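Local coordinates for cellulose 1,4-beta-cellobiosidase (Thermobifida fusca, PDB 4JJJ), which probably hydrolyses beta-1,4-glucan chains of cellulose to release cellobiose, this chain being the family 48 glycoside hydrolase part of a longer protein, at residues Ser95-Asn100 with Gly126-Ala131; Gln461-Pro466 with Gly500-Leu505; Met572-Arg577 with Arg588-Asn593. The protein carries 1 engineered substitution. One frame throughout, in Å; residues are numbered along the deposited sequence.

The three contacts follow one another along the chain, and none touches another. All lie within the glycoside hydrolase family 48 domain, an (alpha/alpha)6 fold. Contact 1 joins the loop after helix 71-83 to the segment that leads into helix 131-138, and contact 2 sets the start of strand 465-473 on helix 499-516. Contact 3 ties a turn between strands 570-571 and 577-578 to the 3-10 segment before helix 597-604. The centres of contacts 1 and 2 are about 45 Å apart, on opposite sides of the chain's centre; those of 1 and 3 are about 40 Å apart, those of 2 and 3 about 36 Å. The contacts thus fasten separate regions of one domain.

Contact 1 (Ser95-Asn100 with Gly126-Ala131); sequences SAYNPN and GQDPLA
Y97 and D128 make the side-chain hydrogen bond of this contact: Y97 OH donates to D128 OD2 at 2.7 Å, reaching the lone pair that faces away from the other carboxylate oxygen. The tyrosine has CG anti to its own N (chi1 179°), which carries the phenol across to the second loop, and ring and carboxylate planes stand 55° apart. A second bond joins the backbones, D128 N to P99 O at 2.9 Å and nearly straight. D128 is therefore held through both its main chain and its side chain.

The remaining oxygen of D128 works within its own segment. OD1 accepts from L130 N at 2.7 Å and from A131 N, an Asx turn and Asx motif that suit an aspartate just before a helix begins. On the other segment N98 OD1 accepts from N100 N in a further Asx turn, consistent with a bend that leaves P99 O facing D128 N. One water donates to both N100 OD1 and D128 O and so bridges the loops.

The amides of N100 and Q127 lie side by side and stack, their planes 10° apart, with N100 CG 3.9 Å from Q127 NE2; both residues are exposed, where amides are at ease.

Apolar contact converges on the small methyl of A131. Its CB sits 3.6 Å from Y97 CE2 at the ring edge and 3.9 Å from P99 CG, close enough to both that a side chain no larger than alanine's suits the place, while the compact proline ring fits beside it.

Beyond the two loops, Y265 OH gives D128 OD2 a second hydrogen-bond partner, and R316 of strand 314-317 makes a cation-pi contact with Y97. The contact thus rests on the edge strand of an antiparallel sheet, while A131 leads directly into helix 131-138.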
ATOM      1  N   SER A  95      18.438  -3.131 -19.422  1.00 15.86           N
ATOM      2  CA  SER A  95      19.858  -3.536 -19.740  1.00 17.85           C
ATOM      3  C   SER A  95      20.853  -2.449 -19.500  1.00 18.37           C
ATOM      4  O   SER A  95      22.070  -2.734 -19.348  1.00 18.11           O
ATOM      5  CB  SER A  95      20.003  -4.025 -21.197  1.00 20.58           C
ATOM      6  OG  SER A  95      19.805  -2.940 -22.084  1.00 23.13           O
ATOM      7  N   ALA A  96      20.402  -1.223 -19.534  1.00 17.13           N
ATOM      8  CA  ALA A  96      21.245  -0.069 -19.256  1.00 16.90           C
ATOM      9  C   ALA A  96      21.543   0.153 -17.788  1.00 15.20           C
ATOM     10  O   ALA A  96      22.351   1.016 -17.472  1.00 17.96           O
ATOM     11  CB  ALA A  96      20.652   1.189 -19.832  1.00 18.19           C
ATOM     12  N   TYR A  97      20.836  -0.577 -16.915  1.00 12.85           N
ATOM     13  CA  TYR A  97      20.991  -0.346 -15.501  1.00 11.97           C
ATOM     14  C   TYR A  97      22.392  -0.774 -15.098  1.00 14.05           C
ATOM     15  O   TYR A  97      22.912  -1.823 -15.592  1.00 16.86           O
ATOM     16  CB  TYR A  97      19.939  -1.161 -14.741  1.00 11.10           C
ATOM     17  CG  TYR A  97      20.026  -1.003 -13.278  1.00 11.07           C
ATOM     18  CD1 TYR A  97      19.907   0.233 -12.708  1.00 10.08           C
ATOM     19  CD2 TYR A  97      20.347  -2.067 -12.493  1.00 10.87           C
ATOM     20  CE1 TYR A  97      20.027   0.424 -11.327  1.00  9.89           C
ATOM     21  CE2 TYR A  97      20.464  -1.960 -11.131  1.00 11.24           C
ATOM     22  CZ  TYR A  97      20.279  -0.713 -10.521  1.00  9.92           C
ATOM     23  OH  TYR A  97      20.364  -0.513  -9.125  1.00  9.13           O
ATOM     24  N   ASN A  98      22.979   0.004 -14.204  1.00 13.95           N
ATOM     25  CA  ASN A  98      24.279  -0.285 -13.597  1.00 12.81           C
ATOM     26  C   ASN A  98      24.157  -0.398 -12.070  1.00 12.43           C
ATOM     27  O   ASN A  98      24.035   0.618 -11.355  1.00 11.64           O
ATOM     28  CB  ASN A  98      25.259   0.852 -13.914  1.00 15.23           C
ATOM     29  CG  ASN A  98      26.631   0.629 -13.295  1.00 19.08           C
ATOM     30  OD1 ASN A  98      26.925  -0.440 -12.716  1.00 17.79           O
ATOM     31  ND2 ASN A  98      27.536   1.628 -13.502  1.00 21.08           N
ATOM     32  N   PRO A  99      24.200  -1.626 -11.548  1.00 12.47           N
ATOM     33  CA  PRO A  99      23.953  -1.742 -10.109  1.00 13.97           C
ATOM     34  C   PRO A  99      25.030  -1.099  -9.238  1.00 12.47           C
ATOM     35  O   PRO A  99      24.806  -0.792  -8.084  1.00 13.93           O
ATOM     36  CB  PRO A  99      23.921  -3.251  -9.863  1.00 15.52           C
ATOM     37  CG  PRO A  99      23.988  -3.860 -11.152  1.00 16.20           C
ATOM     38  CD  PRO A  99      24.342  -2.908 -12.216  1.00 16.12           C
ATOM     39  N   ASN A 100      26.226  -0.887  -9.809  1.00 13.93           N
ATOM     40  CA  ASN A 100      27.219  -0.128  -9.114  1.00 14.31           C
ATOM     41  C   ASN A 100      26.976   1.378  -9.049  1.00 13.85           C
ATOM     42  O   ASN A 100      27.602   2.083  -8.265  1.00 16.79           O
ATOM     43  CB  ASN A 100      28.610  -0.365  -9.745  1.00 18.35           C
ATOM     44  CG  ASN A 100      29.155  -1.758  -9.518  1.00 23.31           C
ATOM     45  OD1 ASN A 100      28.565  -2.665  -8.908  1.00 29.25           O
ATOM     46  ND2 ASN A 100      30.347  -1.943 -10.017  1.00 23.91           N
ATOM     47  N   GLY A 126      25.011   4.136  -2.749  1.00 12.21           N
ATOM     48  CA  GLY A 126      25.594   2.807  -2.624  1.00 12.54           C
ATOM     49  C   GLY A 126      25.423   1.891  -3.799  1.00 12.22           C
ATOM     50  O   GLY A 126      24.866   2.278  -4.852  1.00 14.79           O
ATOM     51  N   GLN A 127      25.973   0.707  -3.662  1.00 12.98           N
ATOM     52  CA  GLN A 127      25.861  -0.346  -4.646  1.00 14.04           C
ATOM     53  C   GLN A 127      24.520  -1.103  -4.361  1.00 13.00           C
ATOM     54  O   GLN A 127      24.143  -1.340  -3.231  1.00 13.84           O
ATOM     55  CB  GLN A 127      27.056  -1.300  -4.544  1.00 18.79           C
ATOM     56  CG  GLN A 127      28.336  -0.591  -5.165  1.00 22.11           C
ATOM     57  CD  GLN A 127      29.609  -1.456  -5.234  1.00 31.22           C
ATOM     58  OE1 GLN A 127      29.669  -2.526  -4.632  1.00 34.10           O
ATOM     59  NE2 GLN A 127      30.649  -0.966  -5.962  1.00 30.85           N
ATOM     60  N   ASP A 128      23.842  -1.439  -5.436  1.00 10.48           N
ATOM     61  CA  ASP A 128      22.710  -2.343  -5.333  1.00  9.11           C
ATOM     62  C   ASP A 128      23.147  -3.774  -5.370  1.00  9.09           C
ATOM     63  O   ASP A 128      23.642  -4.213  -6.427  1.00  9.77           O
ATOM     64  CB  ASP A 128      21.812  -2.053  -6.594  1.00  8.24           C
ATOM     65  CG  ASP A 128      20.675  -3.066  -6.834  1.00  8.46           C
ATOM     66  OD1 ASP A 128      20.520  -4.095  -6.175  1.00  8.59           O
ATOM     67  OD2 ASP A 128      19.950  -2.823  -7.877  1.00  9.30           O
ATOM     68  N   PRO A 129      22.898  -4.548  -4.280  1.00  8.85           N
ATOM     69  CA  PRO A 129      23.409  -5.916  -4.152  1.00  9.25           C
ATOM     70  C   PRO A 129      22.422  -6.957  -4.582  1.00  9.92           C
ATOM     71  O   PRO A 129      22.711  -8.131  -4.459  1.00 10.68           O
ATOM     72  CB  PRO A 129      23.678  -6.053  -2.649  1.00  9.89           C
ATOM     73  CG  PRO A 129      22.573  -5.250  -2.064  1.00  9.73           C
ATOM     74  CD  PRO A 129      22.344  -4.060  -2.988  1.00  9.40           C
ATOM     75  N   LEU A 130      21.280  -6.518  -5.136  1.00  9.02           N
ATOM     76  CA  LEU A 130      20.268  -7.441  -5.564  1.00  8.50           C
ATOM     77  C   LEU A 130      20.235  -7.676  -7.071  1.00  8.66           C
ATOM     78  O   LEU A 130      19.913  -8.768  -7.514  1.00  9.57           O
ATOM     79  CB  LEU A 130      18.842  -6.948  -5.232  1.00  8.08           C
ATOM     80  CG  LEU A 130      18.579  -6.747  -3.726  1.00  7.73           C
ATOM     81  CD1 LEU A 130      17.176  -6.183  -3.640  1.00  8.68           C
ATOM     82  CD2 LEU A 130      18.846  -7.981  -2.865  1.00  7.84           C
ATOM     83  N   ALA A 131      20.536  -6.654  -7.868  1.00  9.39           N
ATOM     84  CA  ALA A 131      20.189  -6.703  -9.291  1.00  9.24           C
ATOM     85  C   ALA A 131      20.834  -7.883 -10.079  1.00 11.09           C
ATOM     86  O   ALA A 131      20.196  -8.575 -10.850  1.00 10.89           O
ATOM     87  CB  ALA A 131      20.584  -5.392  -9.922  1.00  9.30           C
TER
HETATM   88  O   HOH W   1      26.392  -3.718  -7.295  1.00 28.56           O

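Contact 2 (Gln461-Pro466 with Gly500-Leu505); sequences QNFQVP and GVTAAL
V465 and T502 bring their CA atoms to 6.6 Å, the nearest backbone approach, where the first residues of strand 465-473 pass helix 499-516. V501, T502 and L505, one turn of the helix, face segment 461-466.

V465 is the centre of the packing. Its two methyls fork over the threonine hydroxyl, each 3.6 Å from T502 OG1, and then part: CG2 runs alongside V501 CG1 at 4.0 Å, CG1 alongside L505 CD2. A branched residue suits this place because one methyl serves each neighbour. F463 comes at T502 from the opposite direction, edge first, with CE1 3.2 Å from OG1. T502 OG1 lies beside its own backbone N (chi1 -60°), which points it at both partners.

The contact lies just behind the sugar-binding site: D498 lines a glycan pocket, and the V501 side chain is about 5 Å from a bound glucose. Q461, in the same segment as V465, is a zinc ligand.

The segments exchange no hydrogen bonds. With its buried hydroxyl satisfied by the carbonyl of D498, the residue just before the helix, threonine can pack almost like valine, and the contact is essentially hydrophobic, with one oxygen set against C-H groups.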
ATOM      1  N   GLN A 461     -26.579  -2.864  14.697  1.00 12.93           N
ATOM      2  CA  GLN A 461     -26.969  -1.766  13.864  1.00 14.84           C
ATOM      3  C   GLN A 461     -26.062  -0.568  13.976  1.00 13.16           C
ATOM      4  O   GLN A 461     -25.768   0.075  12.970  1.00 11.78           O
ATOM      5  CB  GLN A 461     -28.463  -1.380  14.072  1.00 18.27           C
ATOM      6  CG  GLN A 461     -29.343  -2.296  13.235  1.00 24.41           C
ATOM      7  CD  GLN A 461     -29.107  -2.042  11.727  1.00 28.44           C
ATOM      8  OE1 GLN A 461     -28.788  -0.909  11.313  1.00 33.06           O
ATOM      9  NE2 GLN A 461     -29.158  -3.113  10.909  1.00 40.03           N
ATOM     10  N   ASN A 462     -25.723  -0.209  15.199  1.00 11.95           N
ATOM     11  CA  ASN A 462     -24.953   1.017  15.430  1.00 12.44           C
ATOM     12  C   ASN A 462     -23.582   0.646  16.008  1.00 10.23           C
ATOM     13  O   ASN A 462     -23.051   1.278  16.914  1.00 12.18           O
ATOM     14  CB  ASN A 462     -25.721   1.878  16.446  1.00 15.11           C
ATOM     15  CG  ASN A 462     -27.082   2.299  15.908  1.00 18.95           C
ATOM     16  OD1 ASN A 462     -27.208   2.602  14.764  1.00 21.37           O
ATOM     17  ND2 ASN A 462     -28.054   2.323  16.759  1.00 27.97           N
ATOM     18  N   PHE A 463     -22.974  -0.442  15.476  1.00  9.01           N
ATOM     19  CA  PHE A 463     -21.651  -0.795  15.967  1.00  7.89           C
ATOM     20  C   PHE A 463     -20.658   0.318  15.642  1.00  7.88           C
ATOM     21  O   PHE A 463     -20.905   1.118  14.737  1.00  7.60           O
ATOM     22  CB  PHE A 463     -21.182  -2.092  15.233  1.00  7.39           C
ATOM     23  CG  PHE A 463     -20.636  -1.897  13.838  1.00  7.84           C
ATOM     24  CD1 PHE A 463     -19.297  -1.733  13.606  1.00  8.04           C
ATOM     25  CD2 PHE A 463     -21.528  -1.818  12.742  1.00  8.12           C
ATOM     26  CE1 PHE A 463     -18.869  -1.591  12.361  1.00  7.88           C
ATOM     27  CE2 PHE A 463     -21.036  -1.674  11.441  1.00  8.03           C
ATOM     28  CZ  PHE A 463     -19.704  -1.535  11.284  1.00  8.28           C
ATOM     29  N   GLN A 464     -19.515   0.284  16.312  0.70  7.88           N
ATOM     30  CA  GLN A 464     -18.476   1.285  16.038  0.70  7.52           C
ATOM     31  C   GLN A 464     -17.102   0.653  16.254  0.70  7.50           C
ATOM     32  O   GLN A 464     -16.896  -0.075  17.227  0.70  8.12           O
ATOM     33  CB  GLN A 464     -18.596   2.475  17.039  0.70  8.15           C
ATOM     34  CG  GLN A 464     -19.923   3.262  16.995  0.70  8.54           C
ATOM     35  CD  GLN A 464     -19.781   4.331  15.977  0.70  8.98           C
ATOM     36  OE1 GLN A 464     -19.220   5.402  16.261  0.70 11.55           O
ATOM     37  NE2 GLN A 464     -20.018   3.997  14.763  0.70 10.15           N
ATOM     38  N   VAL A 465     -16.158   0.982  15.374  1.00  7.16           N
ATOM     39  CA  VAL A 465     -14.778   0.587  15.529  1.00  6.66           C
ATOM     40  C   VAL A 465     -13.906   1.835  15.488  1.00  6.52           C
ATOM     41  O   VAL A 465     -14.349   2.904  14.962  1.00  7.24           O
ATOM     42  CB  VAL A 465     -14.344  -0.389  14.380  1.00  7.05           C
ATOM     43  CG1 VAL A 465     -15.235  -1.658  14.449  1.00  7.74           C
ATOM     44  CG2 VAL A 465     -14.473   0.254  13.012  1.00  8.19           C
ATOM     45  N   PRO A 466     -12.683   1.750  16.006  1.00  6.50           N
ATOM     46  CA  PRO A 466     -11.775   2.917  15.908  1.00  6.74           C
ATOM     47  C   PRO A 466     -11.499   3.376  14.501  1.00  6.96           C
ATOM     48  O   PRO A 466     -11.405   2.589  13.592  1.00  6.51           O
ATOM     49  CB  PRO A 466     -10.526   2.467  16.665  1.00  7.58           C
ATOM     50  CG  PRO A 466     -11.044   1.333  17.535  1.00  7.20           C
ATOM     51  CD  PRO A 466     -12.094   0.654  16.747  1.00  7.13           C
ATOM     52  N   GLY A 500     -14.362  -2.363   5.957  1.00  5.67           N
ATOM     53  CA  GLY A 500     -13.064  -2.984   5.657  1.00  4.85           C
ATOM     54  C   GLY A 500     -12.280  -3.148   6.958  1.00  4.81           C
ATOM     55  O   GLY A 500     -11.713  -4.220   7.280  1.00  4.94           O
ATOM     56  N   VAL A 501     -12.214  -2.065   7.717  1.00  5.44           N
ATOM     57  CA  VAL A 501     -11.509  -2.051   8.988  1.00  5.64           C
ATOM     58  C   VAL A 501     -12.192  -3.058   9.932  1.00  5.25           C
ATOM     59  O   VAL A 501     -11.547  -3.783  10.637  1.00  5.80           O
ATOM     60  CB  VAL A 501     -11.537  -0.628   9.608  1.00  5.85           C
ATOM     61  CG1 VAL A 501     -11.073  -0.689  11.073  1.00  6.58           C
ATOM     62  CG2 VAL A 501     -10.716   0.288   8.771  1.00  6.58           C
ATOM     63  N   THR A 502     -13.499  -3.056   9.921  1.00  5.30           N
ATOM     64  CA  THR A 502     -14.294  -3.967  10.731  1.00  5.60           C
ATOM     65  C   THR A 502     -13.907  -5.411  10.450  1.00  5.15           C
ATOM     66  O   THR A 502     -13.690  -6.188  11.354  1.00  5.38           O
ATOM     67  CB  THR A 502     -15.801  -3.698  10.597  1.00  5.55           C
ATOM     68  OG1 THR A 502     -16.060  -2.345  11.037  1.00  6.38           O
ATOM     69  CG2 THR A 502     -16.627  -4.688  11.424  1.00  6.17           C
ATOM     70  N   ALA A 503     -13.880  -5.785   9.190  1.00  5.52           N
ATOM     71  CA  ALA A 503     -13.579  -7.175   8.821  1.00  5.27           C
ATOM     72  C   ALA A 503     -12.165  -7.572   9.230  1.00  5.54           C
ATOM     73  O   ALA A 503     -11.967  -8.670   9.724  1.00  5.56           O
ATOM     74  CB  ALA A 503     -13.849  -7.322   7.360  1.00  5.88           C
ATOM     75  N   ALA A 504     -11.191  -6.661   9.062  1.00  5.49           N
ATOM     76  CA  ALA A 504      -9.840  -6.968   9.452  1.00  5.83           C
ATOM     77  C   ALA A 504      -9.751  -7.084  10.971  1.00  5.89           C
ATOM     78  O   ALA A 504      -8.993  -7.920  11.502  1.00  5.38           O
ATOM     79  CB  ALA A 504      -8.898  -5.873   8.921  1.00  6.53           C
ATOM     80  N   LEU A 505     -10.478  -6.266  11.718  1.00  5.28           N
ATOM     81  CA  LEU A 505     -10.492  -6.354  13.167  1.00  5.22           C
ATOM     82  C   LEU A 505     -11.104  -7.711  13.589  1.00  5.53           C
ATOM     83  O   LEU A 505     -10.542  -8.412  14.425  1.00  6.48           O
ATOM     84  CB  LEU A 505     -11.260  -5.173  13.751  1.00  5.80           C
ATOM     85  CG  LEU A 505     -11.418  -5.187  15.274  1.00  5.97           C
ATOM     86  CD1 LEU A 505     -10.059  -5.268  15.946  1.00  6.35           C
ATOM     87  CD2 LEU A 505     -12.240  -3.973  15.681  1.00  6.85           C
TER

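Contact 3 (Met572-Arg577 with Arg588-Asn593); sequences MPNGDR and RSFYKN
D576 grips S589 with both carboxylate oxygens. S589 OG donates to D576 OD1 at 2.5 Å, the carboxylate oxygen receiving it on its syn lone pair, and S589 N donates nearly straight to D576 OD2 at 2.9 Å, on the syn side but somewhat out of the carboxylate plane. One residue thus supplies both donors, and the paired acceptors of an aspartate match them. S589 OG stands between its backbone N and carbonyl carbon (chi1 68°), which brings the hydroxyl round to the same side as the N-H.

The aspartate is presented by a type I beta turn from M572 to G575, closed by G575 N to M572 O and followed by M572 N to D576 O at 2.8 Å. G575 has a positive phi of 89°, where a CB would jam against the preceding carbonyl oxygen, so glycine is called for.

N574 forms a second shell. Its OD1 accepts from D576 N at 2.9 Å, an Asx turn, and its ND2 makes a weak bond to D576 OD2, which probably adds a little to holding the carboxylate. An alanine in place of D576 would leave S589 OG and N without these acceptors and N574 ND2 without its weak partner, and the turn would probably be less firmly tied to the 3-10 segment.

Packing is slight further out. N574 ND2 meets the edge of the F590 ring, 4.1 Å from CD2, with amide and ring planes 57° apart. Outside the two segments, Y156 meets F590 edge-to-face, and R588 turns away from the turn, bonding to F584 O and forming a salt bridge with D43. The whole therefore ties a surface turn to the 3-10 segment that precedes helix 597-604. Over the centre of the F590 ring sits the carbonyl oxygen R588 O, 4.0 Å above the ring plane.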
ATOM      1  N   MET A 572      -3.503  18.589 -19.485  1.00 10.23           N
ATOM      2  CA  MET A 572      -3.820  17.203 -19.299  1.00 10.36           C
ATOM      3  C   MET A 572      -4.330  16.683 -20.638  1.00 11.08           C
ATOM      4  O   MET A 572      -4.632  17.504 -21.568  1.00 11.52           O
ATOM      5  CB  MET A 572      -4.905  17.054 -18.213  1.00 10.34           C
ATOM      6  CG  MET A 572      -4.482  17.632 -16.865  1.00  8.96           C
ATOM      7  SD  MET A 572      -3.185  16.661 -16.008  1.00 11.19           S
ATOM      8  CE  MET A 572      -4.049  15.191 -15.508  1.00 10.56           C
ATOM      9  N   PRO A 573      -4.539  15.374 -20.765  1.00  9.53           N
ATOM     10  CA  PRO A 573      -5.078  14.852 -22.024  1.00 10.11           C
ATOM     11  C   PRO A 573      -6.403  15.409 -22.482  1.00 11.18           C
ATOM     12  O   PRO A 573      -6.617  15.503 -23.697  1.00 12.58           O
ATOM     13  CB  PRO A 573      -5.143  13.342 -21.770  1.00  9.64           C
ATOM     14  CG  PRO A 573      -3.999  13.110 -20.825  1.00  9.66           C
ATOM     15  CD  PRO A 573      -3.946  14.290 -19.934  1.00  9.11           C
ATOM     16  N   ASN A 574      -7.282  15.752 -21.565  1.00 10.71           N
ATOM     17  CA  ASN A 574      -8.557  16.376 -21.884  1.00 10.88           C
ATOM     18  C   ASN A 574      -8.457  17.858 -22.143  1.00 10.31           C
ATOM     19  O   ASN A 574      -9.523  18.534 -22.303  1.00 11.19           O
ATOM     20  CB  ASN A 574      -9.541  16.044 -20.816  1.00 10.39           C
ATOM     21  CG  ASN A 574      -9.311  16.809 -19.535  1.00 10.29           C
ATOM     22  OD1 ASN A 574      -8.264  17.450 -19.286  1.00 10.37           O
ATOM     23  ND2 ASN A 574     -10.334  16.762 -18.673  1.00 10.41           N
ATOM     24  N   GLY A 575      -7.263  18.413 -22.157  1.00 10.41           N
ATOM     25  CA  GLY A 575      -7.083  19.859 -22.370  1.00 10.78           C
ATOM     26  C   GLY A 575      -7.105  20.721 -21.101  1.00 10.21           C
ATOM     27  O   GLY A 575      -6.885  21.933 -21.162  1.00 11.35           O
ATOM     28  N   ASP A 576      -7.302  20.123 -19.893  1.00  9.40           N
ATOM     29  CA  ASP A 576      -7.310  20.898 -18.703  1.00  9.64           C
ATOM     30  C   ASP A 576      -5.922  21.588 -18.528  1.00  9.74           C
ATOM     31  O   ASP A 576      -4.827  20.975 -18.676  1.00 10.52           O
ATOM     32  CB  ASP A 576      -7.556  20.030 -17.421  1.00  9.86           C
ATOM     33  CG  ASP A 576      -8.964  19.495 -17.316  1.00 10.38           C
ATOM     34  OD1 ASP A 576      -9.949  20.085 -17.954  1.00 11.96           O
ATOM     35  OD2 ASP A 576      -9.163  18.534 -16.520  1.00  9.79           O
ATOM     36  N   ARG A 577      -5.972  22.887 -18.234  1.00 11.99           N
ATOM     37  CA  ARG A 577      -4.760  23.678 -18.058  1.00 14.34           C
ATOM     38  C   ARG A 577      -4.043  23.450 -16.756  1.00 12.01           C
ATOM     39  O   ARG A 577      -4.586  23.650 -15.687  1.00 11.89           O
ATOM     40  CB  ARG A 577      -5.111  25.180 -18.214  1.00 18.35           C
ATOM     41  CG  ARG A 577      -5.600  25.468 -19.631  1.00 26.71           C
ATOM     42  CD  ARG A 577      -6.356  26.775 -19.839  1.00 36.75           C
ATOM     43  NE  ARG A 577      -5.609  28.004 -19.526  1.00 44.01           N
ATOM     44  CZ  ARG A 577      -4.569  28.489 -20.213  1.00 52.83           C
ATOM     45  NH1 ARG A 577      -4.058  27.841 -21.266  1.00 56.91           N
ATOM     46  NH2 ARG A 577      -4.003  29.627 -19.803  1.00 53.81           N
ATOM     47  N   ARG A 588      -8.780  17.968 -13.219  1.00  7.07           N
ATOM     48  CA  ARG A 588      -9.618  16.729 -13.260  1.00  7.84           C
ATOM     49  C   ARG A 588     -11.101  17.105 -13.582  1.00  8.43           C
ATOM     50  O   ARG A 588     -12.036  16.727 -12.902  1.00  8.93           O
ATOM     51  CB  ARG A 588      -9.548  15.982 -11.913  1.00  7.24           C
ATOM     52  CG  ARG A 588      -8.141  15.539 -11.547  1.00  7.35           C
ATOM     53  CD  ARG A 588      -8.162  14.976 -10.141  1.00  6.89           C
ATOM     54  NE  ARG A 588      -6.881  14.517  -9.600  1.00  5.70           N
ATOM     55  CZ  ARG A 588      -5.954  15.353  -9.108  1.00  7.17           C
ATOM     56  NH1 ARG A 588      -6.067  16.639  -9.158  1.00  7.14           N
ATOM     57  NH2 ARG A 588      -4.839  14.871  -8.529  1.00  7.45           N
ATOM     58  N   SER A 589     -11.269  17.870 -14.672  1.00  8.66           N
ATOM     59  CA  SER A 589     -12.529  18.535 -14.918  1.00  9.22           C
ATOM     60  C   SER A 589     -13.641  17.575 -15.266  1.00  8.91           C
ATOM     61  O   SER A 589     -14.798  17.924 -15.112  1.00  9.60           O
ATOM     62  CB  SER A 589     -12.420  19.650 -15.981  1.00  8.70           C
ATOM     63  OG  SER A 589     -12.173  19.120 -17.225  1.00  9.05           O
ATOM     64  N   PHE A 590     -13.260  16.389 -15.639  1.00  8.33           N
ATOM     65  CA  PHE A 590     -14.215  15.296 -15.834  1.00  8.45           C
ATOM     66  C   PHE A 590     -15.093  15.015 -14.586  1.00  8.24           C
ATOM     67  O   PHE A 590     -16.131  14.392 -14.678  1.00  8.38           O
ATOM     68  CB  PHE A 590     -13.531  14.017 -16.309  1.00  8.59           C
ATOM     69  CG  PHE A 590     -12.354  13.584 -15.457  1.00  8.96           C
ATOM     70  CD1 PHE A 590     -12.515  12.935 -14.274  1.00  8.65           C
ATOM     71  CD2 PHE A 590     -11.074  13.880 -15.874  1.00  9.51           C
ATOM     72  CE1 PHE A 590     -11.437  12.574 -13.461  1.00  8.86           C
ATOM     73  CE2 PHE A 590     -10.009  13.474 -15.108  1.00  9.56           C
ATOM     74  CZ  PHE A 590     -10.171  12.897 -13.920  1.00 10.40           C
ATOM     75  N   TYR A 591     -14.585  15.332 -13.402  1.00  7.86           N
ATOM     76  CA  TYR A 591     -15.320  15.165 -12.179  1.00  7.31           C
ATOM     77  C   TYR A 591     -16.622  15.876 -12.173  1.00  8.28           C
ATOM     78  O   TYR A 591     -17.518  15.463 -11.512  1.00  8.43           O
ATOM     79  CB  TYR A 591     -14.531  15.399 -10.924  1.00  6.91           C
ATOM     80  CG  TYR A 591     -13.935  14.211 -10.243  1.00  7.47           C
ATOM     81  CD1 TYR A 591     -14.741  13.157  -9.913  1.00  7.75           C
ATOM     82  CD2 TYR A 591     -12.645  14.227  -9.794  1.00  7.95           C
ATOM     83  CE1 TYR A 591     -14.261  12.009  -9.255  1.00  8.79           C
ATOM     84  CE2 TYR A 591     -12.125  13.093  -9.127  1.00  7.06           C
ATOM     85  CZ  TYR A 591     -12.980  12.048  -8.786  1.00  8.42           C
ATOM     86  OH  TYR A 591     -12.526  10.923  -8.029  1.00  7.59           O
ATOM     87  N   LYS A 592     -16.766  16.947 -12.918  1.00  9.43           N
ATOM     88  CA  LYS A 592     -18.034  17.671 -12.932  1.00 10.35           C
ATOM     89  C   LYS A 592     -19.119  16.869 -13.613  1.00 10.83           C
ATOM     90  O   LYS A 592     -20.301  17.206 -13.412  1.00  9.47           O
ATOM     91  CB  LYS A 592     -17.803  18.925 -13.717  1.00 12.67           C
ATOM     92  CG  LYS A 592     -16.904  19.927 -13.010  1.00 15.03           C
ATOM     93  CD  LYS A 592     -16.689  21.091 -14.042  1.00 21.26           C
ATOM     94  CE  LYS A 592     -15.804  22.183 -13.492  1.00 26.50           C
ATOM     95  NZ  LYS A 592     -15.410  23.177 -14.595  1.00 27.90           N
ATOM     96  N   ASN A 593     -18.794  15.794 -14.295  1.00  9.64           N
ATOM     97  CA  ASN A 593     -19.827  14.920 -14.858  1.00  9.93           C
ATOM     98  C   ASN A 593     -20.192  13.756 -13.975  1.00  9.13           C
ATOM     99  O   ASN A 593     -21.036  12.956 -14.323  1.00  9.02           O
ATOM    100  CB  ASN A 593     -19.365  14.436 -16.232  1.00 12.23           C
ATOM    101  CG  ASN A 593     -18.945  15.638 -17.102  1.00 17.05           C
ATOM    102  OD1 ASN A 593     -19.690  16.650 -17.151  1.00 19.75           O
ATOM    103  ND2 ASN A 593     -17.675  15.658 -17.563  1.00 17.38           N
TER